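Local coordinates for diaminopimelate decarboxylase (Helicobacter pylori, PDB 2QGH), which catalyses the pyridoxal-phosphate-dependent decarboxylation of meso-diaminopimelate to L-lysine, the last step of lysine biosynthesis, at residues A[57-68]-A[274-285]; A[326-334]-A[364-375]. All coordinates share one frame; numbering follows the deposited sequence.

Contact 1: A[57-68]-A[274-285]; sequences RKSLICYALKAN and LTIICEPGRSIV. With PLP (pyridoxal-5'-phosphate), chain B; LYS (lysine), chain C.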
loop_
_atom_site.group_PDB
_atom_site.type_symbol
_atom_site.label_atom_id
_atom_site.label_comp_id
_atom_site.label_asym_id
_atom_site.label_seq_id
_atom_site.Cartn_x
_atom_site.Cartn_y
_atom_site.Cartn_z
ATOM N N ARG A 57 30.448 -19.050 17.678
ATOM C CA ARG A 57 30.389 -19.499 16.292
ATOM C C ARG A 57 30.547 -18.351 15.306
ATOM O O ARG A 57 30.379 -17.180 15.652
ATOM C CB ARG A 57 29.056 -20.189 16.000
ATOM C CG ARG A 57 28.979 -21.639 16.404
ATOM C CD ARG A 57 28.368 -22.464 15.281
ATOM N NE ARG A 57 28.214 -23.866 15.652
ATOM C CZ ARG A 57 27.906 -24.833 14.795
ATOM N NH1 ARG A 57 27.723 -24.546 13.513
ATOM N NH2 ARG A 57 27.775 -26.081 15.219
ATOM N N LYS A 58 30.872 -18.701 14.068
ATOM C CA LYS A 58 31.009 -17.708 13.018
ATOM C C LYS A 58 29.586 -17.458 12.521
ATOM O O LYS A 58 28.838 -18.393 12.233
ATOM C CB LYS A 58 31.896 -18.244 11.889
ATOM C CG LYS A 58 32.215 -17.229 10.788
ATOM C CD LYS A 58 33.307 -17.754 9.857
ATOM C CE LYS A 58 33.506 -16.840 8.651
ATOM N NZ LYS A 58 33.842 -15.428 9.026
ATOM N N SER A 59 29.198 -16.195 12.449
ATOM C CA SER A 59 27.859 -15.879 11.995
ATOM C C SER A 59 27.813 -14.559 11.242
ATOM O O SER A 59 28.705 -13.712 11.382
ATOM C CB SER A 59 26.890 -15.849 13.188
ATOM O OG SER A 59 27.332 -14.964 14.201
ATOM N N LEU A 60 26.771 -14.403 10.428
ATOM C CA LEU A 60 26.576 -13.196 9.639
ATOM C C LEU A 60 25.141 -12.727 9.795
ATOM O O LEU A 60 24.203 -13.485 9.535
ATOM C CB LEU A 60 26.866 -13.469 8.158
ATOM C CG LEU A 60 26.693 -12.275 7.206
ATOM C CD1 LEU A 60 27.613 -11.118 7.633
ATOM C CD2 LEU A 60 27.000 -12.716 5.787
ATOM N N ILE A 61 24.973 -11.480 10.229
ATOM C CA ILE A 61 23.639 -10.922 10.404
ATOM C C ILE A 61 23.274 -10.051 9.203
ATOM O O ILE A 61 23.772 -8.942 9.048
ATOM C CB ILE A 61 23.554 -10.096 11.695
ATOM C CG1 ILE A 61 24.003 -10.956 12.875
ATOM C CG2 ILE A 61 22.121 -9.621 11.922
ATOM C CD1 ILE A 61 23.263 -12.293 12.965
ATOM N N CYS A 62 22.410 -10.574 8.343
ATOM C CA CYS A 62 21.998 -9.848 7.153
ATOM C C CYS A 62 20.671 -9.154 7.352
ATOM O O CYS A 62 19.610 -9.770 7.232
ATOM C CB CYS A 62 21.903 -10.793 5.960
ATOM S SG CYS A 62 23.482 -11.494 5.464
ATOM N N TYR A 63 20.740 -7.862 7.654
ATOM C CA TYR A 63 19.550 -7.058 7.866
ATOM C C TYR A 63 18.605 -7.107 6.654
ATOM O O TYR A 63 19.002 -6.824 5.527
ATOM C CB TYR A 63 19.962 -5.615 8.161
ATOM C CG TYR A 63 18.801 -4.665 8.206
ATOM C CD1 TYR A 63 17.789 -4.822 9.153
ATOM C CD2 TYR A 63 18.681 -3.641 7.273
ATOM C CE1 TYR A 63 16.688 -3.992 9.167
ATOM C CE2 TYR A 63 17.579 -2.803 7.274
ATOM C CZ TYR A 63 16.586 -2.986 8.222
ATOM O OH TYR A 63 15.480 -2.177 8.220
ATOM N N ALA A 64 17.356 -7.491 6.889
ATOM C CA ALA A 64 16.377 -7.569 5.812
ATOM C C ALA A 64 15.874 -6.157 5.494
ATOM O O ALA A 64 15.054 -5.601 6.229
ATOM C CB ALA A 64 15.223 -8.470 6.230
ATOM N N LEU A 65 16.379 -5.590 4.399
ATOM C CA LEU A 65 16.025 -4.231 3.977
ATOM C C LEU A 65 14.533 -3.959 3.841
ATOM O O LEU A 65 14.067 -2.861 4.143
ATOM C CB LEU A 65 16.745 -3.875 2.668
ATOM C CG LEU A 65 18.190 -3.361 2.802
ATOM C CD1 LEU A 65 19.041 -4.380 3.542
ATOM C CD2 LEU A 65 18.776 -3.074 1.419
ATOM N N LYS A 66 13.787 -4.956 3.386
ATOM C CA LYS A 66 12.346 -4.817 3.241
ATOM C C LYS A 66 11.726 -4.182 4.488
ATOM O O LYS A 66 10.723 -3.482 4.393
ATOM C CB LYS A 66 11.722 -6.188 2.997
ATOM C CG LYS A 66 12.032 -7.202 4.091
ATOM C CD LYS A 66 11.513 -8.576 3.732
ATOM C CE LYS A 66 12.210 -9.108 2.484
ATOM N NZ LYS A 66 13.677 -9.265 2.695
ATOM N N ALA A 67 12.315 -4.417 5.660
ATOM C CA ALA A 67 11.779 -3.834 6.894
ATOM C C ALA A 67 11.850 -2.311 6.825
ATOM O O ALA A 67 10.863 -1.616 7.075
ATOM C CB ALA A 67 12.555 -4.337 8.105
ATOM N N ASN A 68 13.033 -1.804 6.481
ATOM C CA ASN A 68 13.272 -0.373 6.351
ATOM C C ASN A 68 14.599 -0.210 5.621
ATOM O O ASN A 68 15.639 -0.626 6.121
ATOM C CB ASN A 68 13.352 0.298 7.724
ATOM C CG ASN A 68 13.172 1.801 7.640
ATOM O OD1 ASN A 68 13.755 2.451 6.781
ATOM N ND2 ASN A 68 12.363 2.358 8.530
ATOM N N LEU A 274 29.210 -24.951 10.282
ATOM C CA LEU A 274 28.793 -23.997 9.261
ATOM C C LEU A 274 28.620 -22.609 9.844
ATOM O O LEU A 274 28.368 -22.458 11.038
ATOM C CB LEU A 274 27.466 -24.436 8.651
ATOM C CG LEU A 274 27.481 -25.748 7.878
ATOM C CD1 LEU A 274 26.069 -26.148 7.489
ATOM C CD2 LEU A 274 28.345 -25.579 6.654
ATOM N N THR A 275 28.761 -21.595 8.995
ATOM C CA THR A 275 28.588 -20.219 9.434
ATOM C C THR A 275 27.088 -19.962 9.466
ATOM O O THR A 275 26.402 -20.105 8.453
ATOM C CB THR A 275 29.250 -19.220 8.462
ATOM O OG1 THR A 275 30.668 -19.428 8.452
ATOM C CG2 THR A 275 28.945 -17.775 8.890
ATOM N N ILE A 276 26.572 -19.596 10.630
ATOM C CA ILE A 276 25.153 -19.346 10.733
ATOM C C ILE A 276 24.828 -17.938 10.243
ATOM O O ILE A 276 25.564 -16.987 10.503
ATOM C CB ILE A 276 24.651 -19.611 12.201
ATOM C CG1 ILE A 276 23.253 -19.025 12.421
ATOM C CG2 ILE A 276 25.656 -19.078 13.206
ATOM C CD1 ILE A 276 23.237 -17.541 12.673
ATOM N N ILE A 277 23.740 -17.828 9.487
ATOM C CA ILE A 277 23.292 -16.547 8.959
ATOM C C ILE A 277 21.873 -16.271 9.430
ATOM O O ILE A 277 21.001 -17.151 9.387
ATOM C CB ILE A 277 23.267 -16.517 7.406
ATOM C CG1 ILE A 277 24.681 -16.635 6.829
ATOM C CG2 ILE A 277 22.630 -15.218 6.931
ATOM C CD1 ILE A 277 24.719 -16.548 5.300
ATOM N N CYS A 278 21.647 -15.044 9.882
ATOM C CA CYS A 278 20.324 -14.632 10.324
ATOM C C CYS A 278 19.935 -13.433 9.468
ATOM O O CYS A 278 20.770 -12.582 9.150
ATOM C CB CYS A 278 20.338 -14.230 11.801
ATOM S SG CYS A 278 20.783 -15.547 12.965
ATOM N N GLU A 279 18.665 -13.373 9.098
ATOM C CA GLU A 279 18.163 -12.279 8.284
ATOM C C GLU A 279 17.089 -11.473 9.037
ATOM O O GLU A 279 15.970 -11.303 8.553
ATOM C CB GLU A 279 17.603 -12.848 6.982
ATOM C CG GLU A 279 18.581 -13.782 6.276
ATOM C CD GLU A 279 18.010 -14.385 5.013
ATOM O OE1 GLU A 279 16.789 -14.639 4.973
ATOM O OE2 GLU A 279 18.782 -14.628 4.065
ATOM N N PRO A 280 17.429 -10.958 10.233
ATOM C CA PRO A 280 16.469 -10.179 11.018
ATOM C C PRO A 280 16.090 -8.858 10.350
ATOM O O PRO A 280 16.938 -8.160 9.786
ATOM C CB PRO A 280 17.207 -9.963 12.331
ATOM C CG PRO A 280 18.613 -9.784 11.872
ATOM C CD PRO A 280 18.763 -10.915 10.859
ATOM N N GLY A 281 14.808 -8.522 10.416
ATOM C CA GLY A 281 14.332 -7.282 9.835
ATOM C C GLY A 281 13.568 -6.469 10.867
ATOM O O GLY A 281 14.072 -5.471 11.388
ATOM N N ARG A 282 12.354 -6.914 11.166
ATOM C CA ARG A 282 11.474 -6.262 12.128
ATOM C C ARG A 282 12.149 -6.023 13.477
ATOM O O ARG A 282 12.197 -4.890 13.966
ATOM C CB ARG A 282 10.222 -7.119 12.330
ATOM C CG ARG A 282 9.044 -6.394 12.954
ATOM C CD ARG A 282 7.993 -7.396 13.419
ATOM N NE ARG A 282 7.494 -8.232 12.333
ATOM C CZ ARG A 282 6.635 -7.824 11.404
ATOM N NH1 ARG A 282 6.157 -6.582 11.422
ATOM N NH2 ARG A 282 6.266 -8.657 10.441
ATOM N N SER A 283 12.663 -7.095 14.079
ATOM C CA SER A 283 13.323 -7.013 15.383
ATOM C C SER A 283 14.537 -6.079 15.429
ATOM O O SER A 283 15.078 -5.807 16.497
ATOM C CB SER A 283 13.727 -8.416 15.859
ATOM O OG SER A 283 14.484 -9.104 14.881
ATOM N N ILE A 284 14.968 -5.585 14.274
ATOM C CA ILE A 284 16.104 -4.675 14.245
ATOM C C ILE A 284 15.635 -3.220 14.262
ATOM O O ILE A 284 16.210 -2.389 14.963
ATOM C CB ILE A 284 16.970 -4.860 12.971
ATOM C CG1 ILE A 284 17.586 -6.264 12.928
ATOM C CG2 ILE A 284 18.061 -3.781 12.923
ATOM C CD1 ILE A 284 18.672 -6.517 13.964
ATOM N N VAL A 285 14.583 -2.923 13.503
ATOM C CA VAL A 285 14.105 -1.551 13.386
ATOM C C VAL A 285 12.730 -1.186 13.929
ATOM O O VAL A 285 12.460 -0.009 14.161
ATOM C CB VAL A 285 14.135 -1.086 11.903
ATOM C CG1 VAL A 285 15.551 -1.054 11.393
ATOM C CG2 VAL A 285 13.291 -2.024 11.047
HETATM N N1 PLP B . 14.404 -13.093 5.258
HETATM C C2 PLP B . 13.449 -13.440 4.279
HETATM C C2A PLP B . 13.806 -14.344 3.166
HETATM C C3 PLP B . 12.122 -12.860 4.385
HETATM O O3 PLP B . 11.152 -13.149 3.445
HETATM C C4 PLP B . 11.806 -11.996 5.433
HETATM C C4A PLP B . 10.357 -11.688 5.581
HETATM C C5 PLP B . 12.766 -11.647 6.393
HETATM C C6 PLP B . 14.088 -12.233 6.318
HETATM C C5A PLP B . 12.648 -10.578 7.393
HETATM O O4P PLP B . 11.910 -11.061 8.492
HETATM P P PLP B . 11.602 -10.210 9.643
HETATM O O1P PLP B . 11.339 -8.689 9.421
HETATM O O2P PLP B . 12.866 -10.416 10.590
HETATM O O3P PLP B . 10.286 -10.811 10.271
HETATM N N LYS C . 5.139 -6.655 5.499
HETATM C CA LYS C . 4.865 -7.600 6.626
HETATM C C LYS C . 4.452 -6.829 7.880
HETATM O O LYS C . 4.171 -5.622 7.740
HETATM C CB LYS C . 6.114 -8.455 6.907
HETATM C CG LYS C . 6.475 -9.386 5.759
HETATM C CD LYS C . 7.878 -9.948 5.878
HETATM C CE LYS C . 8.164 -10.886 4.707
HETATM N NZ LYS C . 9.583 -11.373 4.621
HETATM O OXT LYS C . 4.412 -7.429 8.977
#
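Strands 59-64 and 275-278 run parallel, their axes 4.6 Å apart at closest and inclined by 15°, and pair the first strand of the eight-stranded alpha/beta barrel with the last, which closes it. Leu-60 spans the seam twice: its N donates to Ile-276 O, and its O accepts from Cys-278 N. Cys-62 N continues the pattern to Cys-278 O (2.7 Å), and past the end of strand 275-278 Pro-280 O still accepts from Ala-64 N. On the face carrying Ser-59, Ile-61 and Cys-278, the two branches of Ile-61 divide the work. With CG1 beside the backbone N (chi1 -55°), CD1 rests on Cys-278 CB, while CG2 meets Pro-280 CG at 3.5 Å. The ring of Tyr-63 packs on the short helix 282-285, its CD1 against Ile-284 CB and its OH against Val-285 CG1 (3.4 Å). That hydroxyl also donates to Asn-68 O, on a lone pair, which fixes the ring's outer end. At the C-terminal mouth of the strands Glu-279 OE1, also bonded to His-203, lies 2.9 Å from PLP N1. Arg-282 NH2, also bonded to Ser-208, donates to OXT of the bound lysine, and NH1, also bonded to Tyr-250, adds a weak bond to the same oxygen. The phosphate sits at the start of the helix, where Gly-281 N donates to PLP O2P and Arg-282 N to PLP O1P, each at 2.7 Å.

Contact 2: A[326-334]-A[364-375]; sequences HAIRVITPS and LEPGDKIAIEKV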
loop_
_atom_site.group_PDB
_atom_site.type_symbol
_atom_site.label_atom_id
_atom_site.label_comp_id
_atom_site.label_asym_id
_atom_site.label_seq_id
_atom_site.Cartn_x
_atom_site.Cartn_y
_atom_site.Cartn_z
ATOM N N HIS A 326 -0.791 -1.319 16.751
ATOM C CA HIS A 326 0.401 -0.697 17.304
ATOM C C HIS A 326 -0.061 0.257 18.405
ATOM O O HIS A 326 -1.105 0.896 18.284
ATOM C CB HIS A 326 1.161 0.072 16.221
ATOM C CG HIS A 326 1.806 -0.810 15.195
ATOM N ND1 HIS A 326 3.159 -0.782 14.936
ATOM C CD2 HIS A 326 1.281 -1.734 14.356
ATOM C CE1 HIS A 326 3.442 -1.649 13.980
ATOM N NE2 HIS A 326 2.320 -2.241 13.611
ATOM N N ALA A 327 0.704 0.349 19.484
ATOM C CA ALA A 327 0.322 1.222 20.583
ATOM C C ALA A 327 0.317 2.694 20.172
ATOM O O ALA A 327 1.070 3.113 19.289
ATOM C CB ALA A 327 1.254 1.010 21.769
ATOM N N ILE A 328 -0.556 3.463 20.816
ATOM C CA ILE A 328 -0.684 4.895 20.565
ATOM C C ILE A 328 -0.411 5.625 21.881
ATOM O O ILE A 328 -1.086 5.401 22.885
ATOM C CB ILE A 328 -2.103 5.255 20.048
ATOM C CG1 ILE A 328 -2.297 4.683 18.641
ATOM C CG2 ILE A 328 -2.300 6.770 20.054
ATOM C CD1 ILE A 328 -3.683 4.874 18.074
ATOM N N ARG A 329 0.592 6.491 21.867
ATOM C CA ARG A 329 0.975 7.238 23.054
ATOM C C ARG A 329 0.830 8.745 22.834
ATOM O O ARG A 329 1.254 9.274 21.806
ATOM C CB ARG A 329 2.427 6.897 23.407
ATOM C CG ARG A 329 2.995 7.648 24.589
ATOM C CD ARG A 329 4.500 7.523 24.600
ATOM N NE ARG A 329 5.042 7.909 23.305
ATOM C CZ ARG A 329 6.331 7.886 22.990
ATOM N NH1 ARG A 329 7.228 7.490 23.885
ATOM N NH2 ARG A 329 6.725 8.263 21.783
ATOM N N VAL A 330 0.222 9.433 23.797
ATOM C CA VAL A 330 0.056 10.875 23.690
ATOM C C VAL A 330 1.375 11.541 24.062
ATOM O O VAL A 330 1.963 11.237 25.100
ATOM C CB VAL A 330 -1.047 11.389 24.623
ATOM C CG1 VAL A 330 -1.149 12.906 24.512
ATOM C CG2 VAL A 330 -2.375 10.736 24.263
ATOM N N ILE A 331 1.840 12.443 23.205
ATOM C CA ILE A 331 3.094 13.144 23.430
ATOM C C ILE A 331 2.874 14.479 24.139
ATOM O O ILE A 331 3.757 14.973 24.848
ATOM C CB ILE A 331 3.811 13.400 22.093
ATOM C CG1 ILE A 331 4.091 12.064 21.399
ATOM C CG2 ILE A 331 5.096 14.188 22.329
ATOM C CD1 ILE A 331 4.772 12.197 20.058
ATOM N N THR A 332 1.693 15.054 23.943
ATOM C CA THR A 332 1.345 16.333 24.549
ATOM C C THR A 332 0.754 16.156 25.948
ATOM O O THR A 332 -0.296 15.527 26.121
ATOM C CB THR A 332 0.340 17.103 23.655
ATOM O OG1 THR A 332 0.998 17.521 22.453
ATOM C CG2 THR A 332 -0.207 18.325 24.380
ATOM N N PRO A 333 1.426 16.714 26.968
ATOM C CA PRO A 333 0.935 16.598 28.346
ATOM C C PRO A 333 -0.461 17.184 28.442
ATOM O O PRO A 333 -0.622 18.399 28.519
ATOM C CB PRO A 333 1.957 17.401 29.146
ATOM C CG PRO A 333 2.402 18.451 28.158
ATOM C CD PRO A 333 2.573 17.637 26.895
ATOM N N SER A 334 -1.468 16.316 28.426
ATOM C CA SER A 334 -2.855 16.763 28.493
ATOM C C SER A 334 -3.746 15.607 28.942
ATOM O O SER A 334 -3.450 14.929 29.926
ATOM C CB SER A 334 -3.300 17.278 27.111
ATOM O OG SER A 334 -4.555 17.945 27.156
ATOM N N LEU A 364 -8.556 15.036 23.543
ATOM C CA LEU A 364 -7.483 15.804 22.924
ATOM C C LEU A 364 -8.103 16.924 22.123
ATOM O O LEU A 364 -9.294 16.899 21.821
ATOM C CB LEU A 364 -6.653 14.921 21.988
ATOM C CG LEU A 364 -5.955 13.674 22.544
ATOM C CD1 LEU A 364 -5.537 12.771 21.395
ATOM C CD2 LEU A 364 -4.749 14.077 23.380
ATOM N N GLU A 365 -7.287 17.908 21.778
ATOM C CA GLU A 365 -7.758 19.034 20.997
ATOM C C GLU A 365 -6.865 19.261 19.785
ATOM O O GLU A 365 -5.737 18.768 19.726
ATOM C CB GLU A 365 -7.809 20.291 21.868
ATOM C CG GLU A 365 -6.568 20.527 22.708
ATOM C CD GLU A 365 -6.700 21.758 23.580
ATOM O OE1 GLU A 365 -6.603 22.889 23.047
ATOM O OE2 GLU A 365 -6.916 21.592 24.799
ATOM N N PRO A 366 -7.372 20.005 18.792
ATOM C CA PRO A 366 -6.618 20.299 17.572
ATOM C C PRO A 366 -5.219 20.786 17.905
ATOM O O PRO A 366 -5.047 21.762 18.635
ATOM C CB PRO A 366 -7.463 21.376 16.904
ATOM C CG PRO A 366 -8.856 20.981 17.294
ATOM C CD PRO A 366 -8.692 20.664 18.763
ATOM N N GLY A 367 -4.219 20.094 17.380
ATOM C CA GLY A 367 -2.851 20.477 17.648
ATOM C C GLY A 367 -2.114 19.508 18.552
ATOM O O GLY A 367 -0.887 19.463 18.528
ATOM N N ASP A 368 -2.841 18.734 19.354
ATOM C CA ASP A 368 -2.177 17.785 20.242
ATOM C C ASP A 368 -1.421 16.749 19.417
ATOM O O ASP A 368 -1.872 16.341 18.344
ATOM C CB ASP A 368 -3.181 17.079 21.166
ATOM C CG ASP A 368 -3.673 17.972 22.293
ATOM O OD1 ASP A 368 -2.878 18.787 22.805
ATOM O OD2 ASP A 368 -4.855 17.842 22.680
ATOM N N LYS A 369 -0.271 16.326 19.927
ATOM C CA LYS A 369 0.555 15.355 19.232
ATOM C C LYS A 369 0.533 13.968 19.875
ATOM O O LYS A 369 0.505 13.834 21.099
ATOM C CB LYS A 369 1.992 15.867 19.175
ATOM C CG LYS A 369 2.108 17.295 18.662
ATOM C CD LYS A 369 1.621 17.421 17.224
ATOM C CE LYS A 369 1.639 18.868 16.770
ATOM N NZ LYS A 369 3.005 19.458 16.797
ATOM N N ILE A 370 0.530 12.938 19.035
ATOM C CA ILE A 370 0.551 11.564 19.509
ATOM C C ILE A 370 1.554 10.789 18.660
ATOM O O ILE A 370 1.905 11.206 17.558
ATOM C CB ILE A 370 -0.837 10.879 19.388
ATOM C CG1 ILE A 370 -1.071 10.402 17.955
ATOM C CG2 ILE A 370 -1.932 11.847 19.805
ATOM C CD1 ILE A 370 -2.334 9.611 17.788
ATOM N N ALA A 371 2.024 9.667 19.182
ATOM C CA ALA A 371 2.970 8.842 18.451
ATOM C C ALA A 371 2.451 7.418 18.369
ATOM O O ALA A 371 2.004 6.859 19.363
ATOM C CB ALA A 371 4.328 8.864 19.134
ATOM N N ILE A 372 2.478 6.851 17.166
ATOM C CA ILE A 372 2.056 5.474 16.950
ATOM C C ILE A 372 3.363 4.724 17.083
ATOM O O ILE A 372 4.309 4.993 16.345
ATOM C CB ILE A 372 1.479 5.269 15.543
ATOM C CG1 ILE A 372 0.229 6.141 15.370
ATOM C CG2 ILE A 372 1.141 3.806 15.327
ATOM C CD1 ILE A 372 -0.420 6.032 13.995
ATOM N N GLU A 373 3.410 3.787 18.023
ATOM C CA GLU A 373 4.630 3.035 18.325
ATOM C C GLU A 373 5.047 1.837 17.464
ATOM O O GLU A 373 4.237 1.227 16.768
ATOM C CB GLU A 373 4.581 2.608 19.801
ATOM C CG GLU A 373 4.957 3.726 20.782
ATOM C CD GLU A 373 4.632 3.396 22.238
ATOM O OE1 GLU A 373 4.823 2.234 22.656
ATOM O OE2 GLU A 373 4.199 4.311 22.970
ATOM N N LYS A 374 6.339 1.522 17.536
ATOM C CA LYS A 374 6.941 0.394 16.822
ATOM C C LYS A 374 6.575 0.310 15.346
ATOM O O LYS A 374 6.221 -0.764 14.845
ATOM C CB LYS A 374 6.560 -0.925 17.509
ATOM C CG LYS A 374 6.849 -0.960 18.994
ATOM C CD LYS A 374 6.539 -2.322 19.579
ATOM C CE LYS A 374 6.638 -2.301 21.102
ATOM N NZ LYS A 374 7.974 -1.842 21.540
ATOM N N VAL A 375 6.680 1.442 14.656
ATOM C CA VAL A 375 6.363 1.533 13.235
ATOM C C VAL A 375 7.623 1.651 12.381
ATOM O O VAL A 375 7.558 2.086 11.228
ATOM C CB VAL A 375 5.475 2.759 12.942
ATOM C CG1 VAL A 375 4.188 2.663 13.718
ATOM C CG2 VAL A 375 6.222 4.033 13.300
#
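Antiparallel strands 328-330 and 369-372 pair at one margin of the mixed beta-sheet that forms the second domain of this decarboxylase. Arg-329 and Ala-371 are the hydrogen-bonded pair, with nearly straight bonds both ways. On the face carrying Ile-328, Val-330, Ile-370 and Ile-372, Ile-328 CG2 touches Ile-370 CD1 at 3.6 Å. On the face of Arg-329 and Ala-371, Ile-331 CD1 presses on Ala-371 CB at a tight 3.5 Å, and the Arg-329 guanidinium turns its edge, at NH2, to the same methyl. The Glu-373 and Arg-329 side chains cross at about a right angle, their flat groups 66° apart, with OE2 over one face of the guanidinium and 3.7 Å from Arg-329 NE. This long salt bridge is one of charge alone, since no N-H points at the oxygen, and NE is buried without a partner; NH2 forms a salt bridge with Glu-290. At one end, His-326 ND1 donates to Glu-373 O (2.9 Å) exactly in the ring plane, while its NE2 is bonded to Arg-318, a residue of the lysine pocket. At the other, Thr-332 OG1, set beside its own backbone N (chi1 -69°), accepts from Lys-369 N at 3.1 Å. Strand 369-372 also pairs with strand 289-299, as befits the C-terminal beta domain of fold-type III decarboxylases.

How the contacts relate
The two contacts illustrate how a fold-type III enzyme divides its labour between a barrel and a beta domain. Contact 1 supplies part of the PLP site, completed by Ser-208, Gly-245 and Tyr-378 among others; contact 2 is one strand pairing in the sheet of the other domain. Their centres lie 31 Å apart, yet their nearest atoms come within about 5 Å without touching, and along the chain one finishes before the other begins. The bound lysine is their common neighbour: contact 1 touches it directly, whereas the His-326 side chain of contact 2 stays about 7 Å away and reaches it through Arg-318, whose NE binds the lysine and whose NH1 meets His-326 NE2. Glu-350 of the second subunit also binds this lysine, placing the site at the dimer interface.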